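Local coordinates for protein lactate racemase (Thermoanaerobacterium thermosaccharolyticum, PDB 2YJG) that interconverts the D- and L-isomers of lactate, using a nickel pincer complex derived from nicotinic acid mononucleotide as its cofactor, at residues 74-79 / 168-173; 330-335 / 385-390; 55-60 / 91-96; 23-28 / 414-419. One frame throughout, in Å; residues are numbered along the deposited sequence.

Interaction 1 of 4, residues 74-79 / 168-173; sequences TRPVPS and EGFIEP. With SO4 (sulfate ion), chain E.
The ring of P76 lies over one face of the F170 phenyl group, with P76 CG 4.1 Å from the centroid of the F170 ring and 25° off its normal, which fits a CH-pi contact. V77 adds its CG2 branch, 3.9 Å from F170 CD1, approaching obliquely. Bends at chi2 and chi3 fold the chain of R75 back so that its side chain crosses that of F170 at about a right angle, guanidinium and ring planes 59° apart, with R75 NH2 at the ring edge. R75 NH2 then points to E172 OE2 in a long, weak salt bridge of 3.5 Å, while R75 NE donates almost straight, 170° at the hydrogen, to O2 of the sulfate ion at 3.3 Å. Both acceptors lie at the edge of the guanidinium, near its plane. The segments meet where strand 164-170 of the mixed sheet passes the loop that leads from strand 66-71 to helix 79-91. By similarity, T74 and R75 in that loop bind the nickel cofactor; in this apoprotein a sulfate, probably from the crystallisation liquor and also bound by G181 N, takes the arginine's NE-H. A leucine in place of R75 would probably leave the sulfate without this donor and E172 without this weak cationic partner. At the far end, S79 OG approaches E168 OE2 at 2.7 Å on the syn side, tilted out of the carboxylate plane. T70 is the stronger partner of that oxygen, and T82 bonds OE1, so the buried carboxylate is satisfied by hydroxyls at both oxygens.

Interaction 2 of 4, residues 330-335 / 385-390; sequences RWFKES and KDMFMT
F332 and F388 meet at the ends of two helices, their side chains crossing obliquely, with F388 CD2 near the plane of the F332 ring and 3.7 Å from F332 CD2. F388 has a positive phi of 54° and is the C-prime residue of a Schellman motif closing helix 381-386, its N bonded to K385 O. F388 CZ lies 3.4 Å from S335 O, which sits at the ring edge, and D386 O stands over the centre of one face. On another flank of F332, M387 crosses at about a right angle. Its chain is extended through chi2 and then bent at chi3 (81°), which brings the methyl M387 CE to 3.5 Å from F332 CD1. K333 has CG anti to its own N (chi1 177°) and a kink at chi2, and it runs alongside D386 in the same direction. K333 NZ makes a salt bridge of 3.2 Å to D386 OD2, meeting the oxygen from above the carboxylate plane. Y329 OH is the stronger partner of that oxygen. F332 and M387 both press on L363 of helix 357-369, F388 touches P338 of helix 338-346, and M389 leads into strand 390-392, outermost of the parallel sheet within this chain.

Interaction 3 of 4, residues 55-60 / 91-96; sequences RLQDLA and RKKNKS
Q57 sends CG between its backbone N and carbonyl carbon (chi1 66°) and then extends, which sets Q57 OE1 against the aliphatic part of K92, 3.4 Å from K92 CB. N94 holds CG opposite its own N (chi1 -168°), and this delivers N94 ND2 to A60 O at 2.7 Å, tilted out of the carbonyl plane. The contact lies at the surface of the N-terminal domain. Here a type I turn, R91 to N94, ends helix 79-91 of the beta-alpha-beta crossover between parallel strands 66-71 and 99-104, and it packs against the short helix 56-59. K93, extended beyond CG, slants across Q57 and reaches D58, where K93 NZ takes the syn lone pair of D58 OD1 in a salt bridge of 2.8 Å. One face of the R55 guanidinium carries Q57 NE2, 3.4 Å above its plane, while K92 CE stands at its edge. R55 NH2 and K92 NZ are like charges 4.8 Å apart, but R55 has a salt bridge with E89 and K92 NZ a long, weak ion pair with D88, which probably offset their repulsion. N94 ND2 also donates to K63 O, and two residues on, S96 bonds N65 and N98 of the second subunit. Between the two backbones, one water donates to Q57 O at 2.8 Å and accepts from K93 N at 2.7 Å.

Interaction 4 of 4, residues 23-28 / 414-419; sequences QGILRS and VIPDGV
I25 and V414 lie side by side and point the same way, with I25 CG1 4.1 Å from V414 CB, and I4 of strand 3-8 touches both. P416 continues this patch, crossing I25 at about a right angle with P416 CG 4.0 Å from I25 CG2. A looser apolar pair brings L26 CD1 to 4.2 Å from I415 CG1. The backbones form a parallel bridge at I25 and V414. V414 N donates to G24 O at 2.9 Å, nearly straight at 178°, and L26 N to V414 O at 2.7 Å. These bonds add strand 22-25, outermost within this chain, to the parallel sheet beside strand 412-415, so chain from near the N terminus joins a sheet built mostly by the C-terminal domain. Farther out, R27 is extended from CG to NE (chi2 179°), and P416 CG stands over one face of its guanidinium, offset from the centre and 3.4 Å from R27 NH1. A glycine in place of P416 is likely to open a gap beside I25 CG2 and leave the R27 guanidinium without this apolar cover. At the polar rim, a water donates to L26 O and accepts from D417 N, while D417 OD1 takes V419 N in an Asx turn.

Overall arrangement
Residues 23-28 open interaction 4, which closes only at 414-419, so the loop it spans holds the other three contacts and joins strand 22-25, from near the N terminus, to the sheet of the C-terminal domain. Residues 55-60 come next, then 74-79, 91-96 and 168-173: interactions 3 and 1 cross within the N-terminal domain. One lies at its outer surface and the other at the probable cofactor-binding loop, with centres about 24 Å apart. Interaction 2 follows in series, linking two helix ends of the C-terminal domain, and its centre is about 54 Å from that of interaction 3, across the chain's centre. Interactions 1 and 4 approach most closely, nearest atoms about 5 Å apart without touching.

Interaction 1 of 4, residues 74-79 / 168-173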
# COMPACT_ATOMS: atom_id res chain seq x y z
N THR A 74 5.45 -13.94 -4.56
CA THR A 74 5.81 -15.04 -5.47
C THR A 74 4.90 -16.30 -5.41
O THR A 74 5.04 -17.20 -6.24
CB THR A 74 7.27 -15.50 -5.27
OG1 THR A 74 7.39 -16.36 -4.13
CG2 THR A 74 8.25 -14.30 -5.13
N ARG A 75 3.99 -16.40 -4.43
CA ARG A 75 3.17 -17.59 -4.28
C ARG A 75 1.77 -17.24 -4.74
O ARG A 75 1.35 -16.08 -4.62
CB ARG A 75 3.15 -18.10 -2.83
CG ARG A 75 4.53 -18.35 -2.22
CD ARG A 75 5.47 -19.23 -3.03
NE ARG A 75 5.02 -20.63 -3.06
CZ ARG A 75 4.85 -21.39 -4.16
NH1 ARG A 75 5.08 -20.94 -5.41
NH2 ARG A 75 4.44 -22.64 -4.01
N PRO A 76 1.04 -18.20 -5.30
CA PRO A 76 -0.32 -17.93 -5.80
C PRO A 76 -1.46 -17.96 -4.80
O PRO A 76 -2.63 -18.11 -5.21
CB PRO A 76 -0.50 -19.04 -6.85
CG PRO A 76 0.19 -20.17 -6.26
CD PRO A 76 1.44 -19.59 -5.59
N VAL A 77 -1.18 -17.81 -3.51
CA VAL A 77 -2.23 -17.79 -2.50
C VAL A 77 -3.26 -16.66 -2.79
O VAL A 77 -2.91 -15.48 -2.96
CB VAL A 77 -1.65 -17.67 -1.08
CG1 VAL A 77 -2.77 -17.70 -0.07
CG2 VAL A 77 -0.62 -18.75 -0.80
N PRO A 78 -4.54 -17.02 -2.91
CA PRO A 78 -5.57 -16.05 -3.25
C PRO A 78 -6.00 -15.26 -2.03
O PRO A 78 -7.12 -15.37 -1.56
CB PRO A 78 -6.71 -16.92 -3.78
CG PRO A 78 -6.56 -18.21 -3.08
CD PRO A 78 -5.08 -18.39 -2.79
N SER A 79 -5.09 -14.45 -1.51
CA SER A 79 -5.33 -13.82 -0.22
C SER A 79 -6.41 -12.75 -0.18
O SER A 79 -6.90 -12.42 0.90
CB SER A 79 -4.02 -13.30 0.38
OG SER A 79 -3.06 -14.34 0.51
N GLU A 168 -1.85 -19.04 6.81
CA GLU A 168 -2.55 -19.46 5.65
C GLU A 168 -1.55 -19.88 4.59
O GLU A 168 -0.35 -19.61 4.67
CB GLU A 168 -3.50 -18.41 5.13
CG GLU A 168 -2.86 -17.14 4.59
CD GLU A 168 -3.75 -16.39 3.59
OE1 GLU A 168 -4.93 -16.79 3.43
OE2 GLU A 168 -3.27 -15.41 2.97
N GLY A 169 -2.05 -20.60 3.60
CA GLY A 169 -1.15 -21.14 2.57
C GLY A 169 -1.93 -21.91 1.52
O GLY A 169 -3.16 -21.90 1.51
N PHE A 170 -1.21 -22.65 0.66
CA PHE A 170 -1.86 -23.54 -0.31
C PHE A 170 -1.06 -24.85 -0.41
O PHE A 170 0.16 -24.92 0.01
CB PHE A 170 -1.99 -22.87 -1.68
CG PHE A 170 -0.77 -22.88 -2.47
CD1 PHE A 170 0.39 -22.32 -1.98
CD2 PHE A 170 -0.74 -23.45 -3.70
CE1 PHE A 170 1.54 -22.40 -2.71
CE2 PHE A 170 0.39 -23.48 -4.43
CZ PHE A 170 1.52 -22.97 -3.92
N ILE A 171 -1.71 -25.88 -0.95
CA ILE A 171 -1.12 -27.22 -0.94
C ILE A 171 -0.98 -27.75 -2.36
O ILE A 171 -1.99 -27.84 -3.07
CB ILE A 171 -1.95 -28.21 -0.10
CG1 ILE A 171 -1.95 -27.88 1.36
CG2 ILE A 171 -1.36 -29.63 -0.30
CD1 ILE A 171 -3.03 -28.58 2.20
N GLU A 172 0.23 -28.09 -2.80
CA GLU A 172 0.45 -28.69 -4.13
C GLU A 172 1.70 -29.56 -3.95
O GLU A 172 2.42 -29.41 -2.95
CB GLU A 172 0.70 -27.64 -5.22
CG GLU A 172 2.07 -26.91 -5.05
CD GLU A 172 2.30 -25.79 -6.07
OE1 GLU A 172 1.36 -25.44 -6.85
OE2 GLU A 172 3.44 -25.24 -6.05
N PRO A 173 2.03 -30.41 -4.92
CA PRO A 173 3.16 -31.28 -4.69
C PRO A 173 4.43 -30.46 -4.67
O PRO A 173 4.47 -29.41 -5.29
CB PRO A 173 3.16 -32.17 -5.93
CG PRO A 173 1.70 -32.20 -6.35
CD PRO A 173 1.26 -30.83 -6.10
S SO4 E . 5.07 -22.63 0.57
O1 SO4 E . 4.86 -22.18 1.94
O2 SO4 E . 4.02 -21.98 -0.26
O3 SO4 E . 6.40 -22.31 -0.01
O4 SO4 E . 4.94 -24.05 0.66

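Interaction 2 of 4, residues 330-335 / 385-390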
# COMPACT_ATOMS: atom_id res chain seq x y z
N ARG A 330 26.77 -22.55 -12.61
CA ARG A 330 28.23 -22.65 -12.37
C ARG A 330 28.63 -24.01 -11.80
O ARG A 330 29.67 -24.50 -12.10
CB ARG A 330 28.62 -21.51 -11.42
CG ARG A 330 30.12 -21.18 -11.17
CD ARG A 330 30.28 -19.92 -10.16
NE ARG A 330 29.26 -19.83 -9.06
CZ ARG A 330 28.99 -18.75 -8.31
NH1 ARG A 330 29.66 -17.59 -8.48
NH2 ARG A 330 28.01 -18.81 -7.38
N TRP A 331 27.78 -24.66 -11.04
CA TRP A 331 28.07 -26.01 -10.58
C TRP A 331 28.40 -26.90 -11.75
O TRP A 331 29.35 -27.59 -11.68
CB TRP A 331 26.92 -26.62 -9.77
CG TRP A 331 26.88 -26.17 -8.35
CD1 TRP A 331 25.89 -25.47 -7.74
CD2 TRP A 331 27.83 -26.50 -7.32
NE1 TRP A 331 26.20 -25.29 -6.41
CE2 TRP A 331 27.36 -25.96 -6.13
CE3 TRP A 331 29.04 -27.21 -7.31
CZ2 TRP A 331 28.11 -26.01 -4.94
CZ3 TRP A 331 29.77 -27.29 -6.11
CH2 TRP A 331 29.27 -26.77 -4.96
N PHE A 332 27.62 -26.79 -12.85
CA PHE A 332 27.80 -27.61 -14.03
C PHE A 332 28.90 -27.05 -14.93
O PHE A 332 29.76 -27.78 -15.44
CB PHE A 332 26.50 -27.71 -14.79
CG PHE A 332 25.46 -28.45 -14.00
CD1 PHE A 332 24.69 -27.77 -13.07
CD2 PHE A 332 25.36 -29.79 -14.09
CE1 PHE A 332 23.78 -28.41 -12.29
CE2 PHE A 332 24.43 -30.49 -13.28
CZ PHE A 332 23.67 -29.81 -12.39
N LYS A 333 28.89 -25.73 -15.05
CA LYS A 333 29.84 -25.08 -15.98
C LYS A 333 31.27 -25.36 -15.54
O LYS A 333 32.15 -25.58 -16.41
CB LYS A 333 29.58 -23.60 -16.03
CG LYS A 333 30.56 -22.85 -16.90
CD LYS A 333 30.09 -22.63 -18.30
CE LYS A 333 31.03 -21.56 -18.96
NZ LYS A 333 30.45 -21.03 -20.21
N GLU A 334 31.48 -25.40 -14.22
CA GLU A 334 32.79 -25.62 -13.59
C GLU A 334 33.16 -27.11 -13.25
O GLU A 334 34.19 -27.36 -12.64
CB GLU A 334 32.85 -24.83 -12.28
CG GLU A 334 32.58 -23.31 -12.42
CD GLU A 334 33.75 -22.57 -13.05
OE1 GLU A 334 34.90 -22.95 -12.71
OE2 GLU A 334 33.54 -21.64 -13.86
N SER A 335 32.35 -28.09 -13.66
CA SER A 335 32.63 -29.47 -13.30
C SER A 335 32.80 -30.35 -14.52
O SER A 335 32.48 -29.95 -15.65
CB SER A 335 31.51 -30.05 -12.37
OG SER A 335 31.41 -29.30 -11.18
N LYS A 385 23.69 -27.09 -23.10
CA LYS A 385 24.92 -27.86 -23.41
C LYS A 385 25.95 -27.83 -22.27
O LYS A 385 26.58 -28.85 -21.91
CB LYS A 385 25.57 -27.33 -24.69
CG LYS A 385 24.88 -27.67 -25.97
CD LYS A 385 25.64 -27.12 -27.18
CE LYS A 385 24.78 -26.78 -28.35
NZ LYS A 385 25.34 -25.60 -29.13
N ASP A 386 26.08 -26.67 -21.67
CA ASP A 386 27.00 -26.44 -20.58
C ASP A 386 26.57 -27.23 -19.34
O ASP A 386 27.37 -27.52 -18.48
CB ASP A 386 27.05 -24.95 -20.22
CG ASP A 386 27.89 -24.11 -21.19
OD1 ASP A 386 28.49 -24.65 -22.11
OD2 ASP A 386 27.91 -22.89 -20.99
N MET A 387 25.28 -27.56 -19.24
CA MET A 387 24.72 -28.32 -18.13
C MET A 387 24.52 -29.80 -18.44
O MET A 387 23.71 -30.48 -17.84
CB MET A 387 23.44 -27.64 -17.62
CG MET A 387 23.71 -26.23 -17.13
SD MET A 387 22.28 -25.33 -16.50
CE MET A 387 22.21 -26.02 -14.86
N PHE A 388 25.37 -30.31 -19.33
CA PHE A 388 25.39 -31.70 -19.71
C PHE A 388 24.03 -32.22 -20.17
O PHE A 388 23.71 -33.37 -19.94
CB PHE A 388 25.91 -32.55 -18.57
CG PHE A 388 27.21 -32.02 -17.98
CD1 PHE A 388 28.34 -31.96 -18.74
CD2 PHE A 388 27.26 -31.58 -16.68
CE1 PHE A 388 29.52 -31.49 -18.21
CE2 PHE A 388 28.43 -31.12 -16.15
CZ PHE A 388 29.56 -31.06 -16.93
N MET A 389 23.23 -31.35 -20.79
CA MET A 389 22.00 -31.74 -21.41
C MET A 389 22.10 -31.47 -22.93
O MET A 389 23.17 -31.03 -23.42
CB MET A 389 20.86 -31.01 -20.76
CG MET A 389 20.71 -31.44 -19.35
SD MET A 389 19.34 -30.67 -18.60
CE MET A 389 19.97 -28.99 -18.28
N THR A 390 21.05 -31.81 -23.69
CA THR A 390 21.06 -31.62 -25.13
C THR A 390 19.85 -30.79 -25.48
O THR A 390 18.68 -31.15 -25.15
CB THR A 390 20.97 -32.94 -25.89
OG1 THR A 390 22.01 -33.80 -25.49
CG2 THR A 390 21.02 -32.72 -27.40

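Interaction 3 of 4, residues 55-60 / 91-96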
# COMPACT_ATOMS: atom_id res chain seq x y z
N ARG A 55 -12.68 -24.00 16.49
CA ARG A 55 -12.73 -22.91 15.52
C ARG A 55 -11.80 -21.79 15.88
O ARG A 55 -11.54 -21.51 17.05
CB ARG A 55 -14.15 -22.39 15.37
CG ARG A 55 -14.93 -23.15 14.36
CD ARG A 55 -16.27 -22.65 14.25
NE ARG A 55 -16.37 -21.37 13.56
CZ ARG A 55 -17.51 -20.76 13.28
NH1 ARG A 55 -18.67 -21.32 13.64
NH2 ARG A 55 -17.51 -19.60 12.65
N LEU A 56 -11.31 -21.11 14.85
CA LEU A 56 -10.43 -19.98 15.03
C LEU A 56 -11.12 -18.90 15.86
O LEU A 56 -10.49 -18.31 16.70
CB LEU A 56 -9.94 -19.45 13.66
CG LEU A 56 -9.02 -18.21 13.68
CD1 LEU A 56 -7.82 -18.37 14.58
CD2 LEU A 56 -8.65 -17.89 12.25
N GLN A 57 -12.42 -18.66 15.68
CA GLN A 57 -13.13 -17.68 16.53
C GLN A 57 -12.94 -17.95 18.02
O GLN A 57 -12.81 -17.03 18.81
CB GLN A 57 -14.61 -17.60 16.18
CG GLN A 57 -15.44 -18.85 16.47
CD GLN A 57 -16.94 -18.57 16.33
OE1 GLN A 57 -17.34 -17.44 16.10
NE2 GLN A 57 -17.77 -19.62 16.50
N ASP A 58 -12.99 -19.21 18.41
CA ASP A 58 -12.82 -19.63 19.80
C ASP A 58 -11.40 -19.55 20.26
O ASP A 58 -11.11 -19.09 21.37
CB ASP A 58 -13.39 -21.03 20.00
CG ASP A 58 -14.89 -21.05 19.84
OD1 ASP A 58 -15.53 -20.04 20.18
OD2 ASP A 58 -15.44 -22.08 19.37
N LEU A 59 -10.47 -19.95 19.40
CA LEU A 59 -9.07 -19.79 19.73
C LEU A 59 -8.61 -18.35 19.93
O LEU A 59 -7.68 -18.08 20.72
CB LEU A 59 -8.21 -20.40 18.60
CG LEU A 59 -8.22 -21.91 18.45
CD1 LEU A 59 -7.32 -22.31 17.23
CD2 LEU A 59 -7.75 -22.66 19.71
N ALA A 60 -9.23 -17.43 19.17
CA ALA A 60 -8.86 -16.02 19.15
C ALA A 60 -9.54 -15.21 20.28
O ALA A 60 -9.20 -14.05 20.53
CB ALA A 60 -9.29 -15.42 17.82
N ARG A 91 -12.40 -12.07 14.47
CA ARG A 91 -13.08 -10.92 15.12
C ARG A 91 -14.45 -11.30 15.66
O ARG A 91 -15.03 -10.55 16.46
CB ARG A 91 -13.16 -9.73 14.18
CG ARG A 91 -11.76 -9.09 13.99
CD ARG A 91 -11.74 -7.96 12.91
NE ARG A 91 -10.46 -7.27 12.96
CZ ARG A 91 -9.74 -6.84 11.93
NH1 ARG A 91 -10.10 -7.05 10.66
NH2 ARG A 91 -8.60 -6.22 12.18
N LYS A 92 -14.92 -12.49 15.29
CA LYS A 92 -16.28 -12.88 15.65
C LYS A 92 -16.51 -12.84 17.17
O LYS A 92 -17.57 -12.41 17.65
CB LYS A 92 -16.61 -14.25 15.06
CG LYS A 92 -17.08 -14.20 13.63
CD LYS A 92 -17.51 -15.59 13.20
CE LYS A 92 -17.65 -15.73 11.67
NZ LYS A 92 -18.98 -15.29 11.14
N LYS A 93 -15.52 -13.27 17.94
CA LYS A 93 -15.67 -13.23 19.38
C LYS A 93 -14.60 -12.33 20.02
O LYS A 93 -14.38 -12.40 21.21
CB LYS A 93 -15.73 -14.65 19.95
CG LYS A 93 -16.93 -15.46 19.50
CD LYS A 93 -16.91 -16.91 20.11
CE LYS A 93 -18.28 -17.62 20.04
NZ LYS A 93 -18.14 -19.04 20.52
N ASN A 94 -14.00 -11.43 19.21
CA ASN A 94 -12.90 -10.56 19.62
C ASN A 94 -12.81 -9.33 18.67
O ASN A 94 -11.87 -9.21 17.82
CB ASN A 94 -11.61 -11.38 19.66
CG ASN A 94 -10.48 -10.68 20.33
OD1 ASN A 94 -10.59 -9.52 20.70
ND2 ASN A 94 -9.36 -11.38 20.49
N LYS A 95 -13.78 -8.42 18.78
CA LYS A 95 -13.94 -7.43 17.74
C LYS A 95 -12.72 -6.51 17.68
O LYS A 95 -12.40 -6.04 16.60
CB LYS A 95 -15.20 -6.57 17.89
CG LYS A 95 -16.51 -7.34 17.63
CD LYS A 95 -16.72 -7.74 16.20
CE LYS A 95 -17.85 -8.77 16.09
NZ LYS A 95 -18.37 -8.73 14.71
N SER A 96 -12.06 -6.31 18.82
CA SER A 96 -10.94 -5.38 18.95
C SER A 96 -9.58 -6.06 18.93
O SER A 96 -8.58 -5.47 19.32
CB SER A 96 -11.10 -4.58 20.27
OG SER A 96 -12.35 -3.91 20.27
O HOH W 1 -13.02 -14.32 18.26

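Interaction 4 of 4, residues 23-28 / 414-419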
# COMPACT_ATOMS: atom_id res chain seq x y z
N GLN A 23 3.32 -45.53 -24.15
CA GLN A 23 3.07 -46.38 -23.04
C GLN A 23 1.77 -45.91 -22.45
O GLN A 23 0.71 -46.57 -22.55
CB GLN A 23 4.26 -46.37 -22.05
CG GLN A 23 4.16 -47.41 -20.97
CD GLN A 23 4.35 -48.82 -21.45
OE1 GLN A 23 5.40 -49.17 -21.97
NE2 GLN A 23 3.29 -49.65 -21.28
N GLY A 24 1.82 -44.74 -21.84
CA GLY A 24 0.68 -44.15 -21.20
C GLY A 24 0.81 -42.62 -21.31
O GLY A 24 1.92 -42.09 -21.50
N ILE A 25 -0.31 -41.94 -21.18
CA ILE A 25 -0.33 -40.46 -21.13
C ILE A 25 -0.78 -40.17 -19.74
O ILE A 25 -1.93 -40.45 -19.35
CB ILE A 25 -1.27 -39.82 -22.17
CG1 ILE A 25 -0.84 -40.15 -23.61
CG2 ILE A 25 -1.34 -38.31 -21.97
CD1 ILE A 25 -1.79 -39.49 -24.75
N LEU A 26 0.13 -39.67 -18.91
CA LEU A 26 -0.16 -39.62 -17.46
C LEU A 26 -0.51 -38.20 -17.07
O LEU A 26 0.33 -37.32 -17.14
CB LEU A 26 1.07 -40.05 -16.70
CG LEU A 26 1.68 -41.36 -17.16
CD1 LEU A 26 2.91 -41.65 -16.34
CD2 LEU A 26 0.57 -42.50 -16.96
N ARG A 27 -1.77 -38.01 -16.66
CA ARG A 27 -2.29 -36.71 -16.31
C ARG A 27 -2.94 -36.79 -14.97
O ARG A 27 -3.61 -37.76 -14.63
CB ARG A 27 -3.38 -36.23 -17.27
CG ARG A 27 -2.97 -36.07 -18.72
CD ARG A 27 -4.21 -35.59 -19.52
NE ARG A 27 -4.07 -35.77 -20.97
CZ ARG A 27 -3.62 -34.83 -21.81
NH1 ARG A 27 -3.25 -33.63 -21.35
NH2 ARG A 27 -3.54 -35.10 -23.12
N SER A 28 -2.73 -35.73 -14.24
CA SER A 28 -3.44 -35.42 -13.05
C SER A 28 -4.94 -35.34 -13.35
O SER A 28 -5.36 -34.97 -14.47
CB SER A 28 -2.93 -34.06 -12.58
OG SER A 28 -3.81 -33.46 -11.68
N VAL A 414 4.17 -40.21 -21.71
CA VAL A 414 3.88 -38.77 -21.90
C VAL A 414 3.25 -38.19 -20.68
O VAL A 414 2.19 -38.64 -20.25
CB VAL A 414 2.93 -38.52 -23.14
CG1 VAL A 414 2.67 -36.98 -23.34
CG2 VAL A 414 3.56 -39.14 -24.41
N ILE A 415 3.90 -37.20 -20.08
CA ILE A 415 3.39 -36.58 -18.88
C ILE A 415 3.23 -35.10 -19.26
O ILE A 415 4.20 -34.34 -19.13
CB ILE A 415 4.39 -36.67 -17.73
CG1 ILE A 415 4.93 -38.12 -17.57
CG2 ILE A 415 3.73 -36.13 -16.44
CD1 ILE A 415 5.85 -38.34 -16.34
N PRO A 416 2.04 -34.71 -19.73
CA PRO A 416 1.99 -33.37 -20.35
C PRO A 416 2.34 -32.20 -19.43
O PRO A 416 2.94 -31.24 -19.89
CB PRO A 416 0.56 -33.25 -20.89
CG PRO A 416 -0.07 -34.68 -20.77
CD PRO A 416 0.79 -35.48 -19.87
N ASP A 417 1.99 -32.29 -18.15
CA ASP A 417 2.40 -31.31 -17.15
C ASP A 417 3.20 -31.97 -16.01
O ASP A 417 2.65 -32.59 -15.07
CB ASP A 417 1.19 -30.59 -16.63
CG ASP A 417 1.55 -29.47 -15.62
OD1 ASP A 417 2.65 -29.49 -15.02
OD2 ASP A 417 0.70 -28.57 -15.43
N GLY A 418 4.51 -31.87 -16.14
CA GLY A 418 5.45 -32.47 -15.21
C GLY A 418 5.46 -31.93 -13.78
O GLY A 418 5.91 -32.61 -12.86
N VAL A 419 5.03 -30.69 -13.59
CA VAL A 419 5.13 -30.05 -12.26
C VAL A 419 3.92 -30.25 -11.39
O VAL A 419 4.00 -30.08 -10.16
CB VAL A 419 5.32 -28.53 -12.33
CG1 VAL A 419 6.62 -28.25 -12.83
CG2 VAL A 419 4.27 -27.85 -13.19
O HOH W 2 0.66 -34.51 -16.64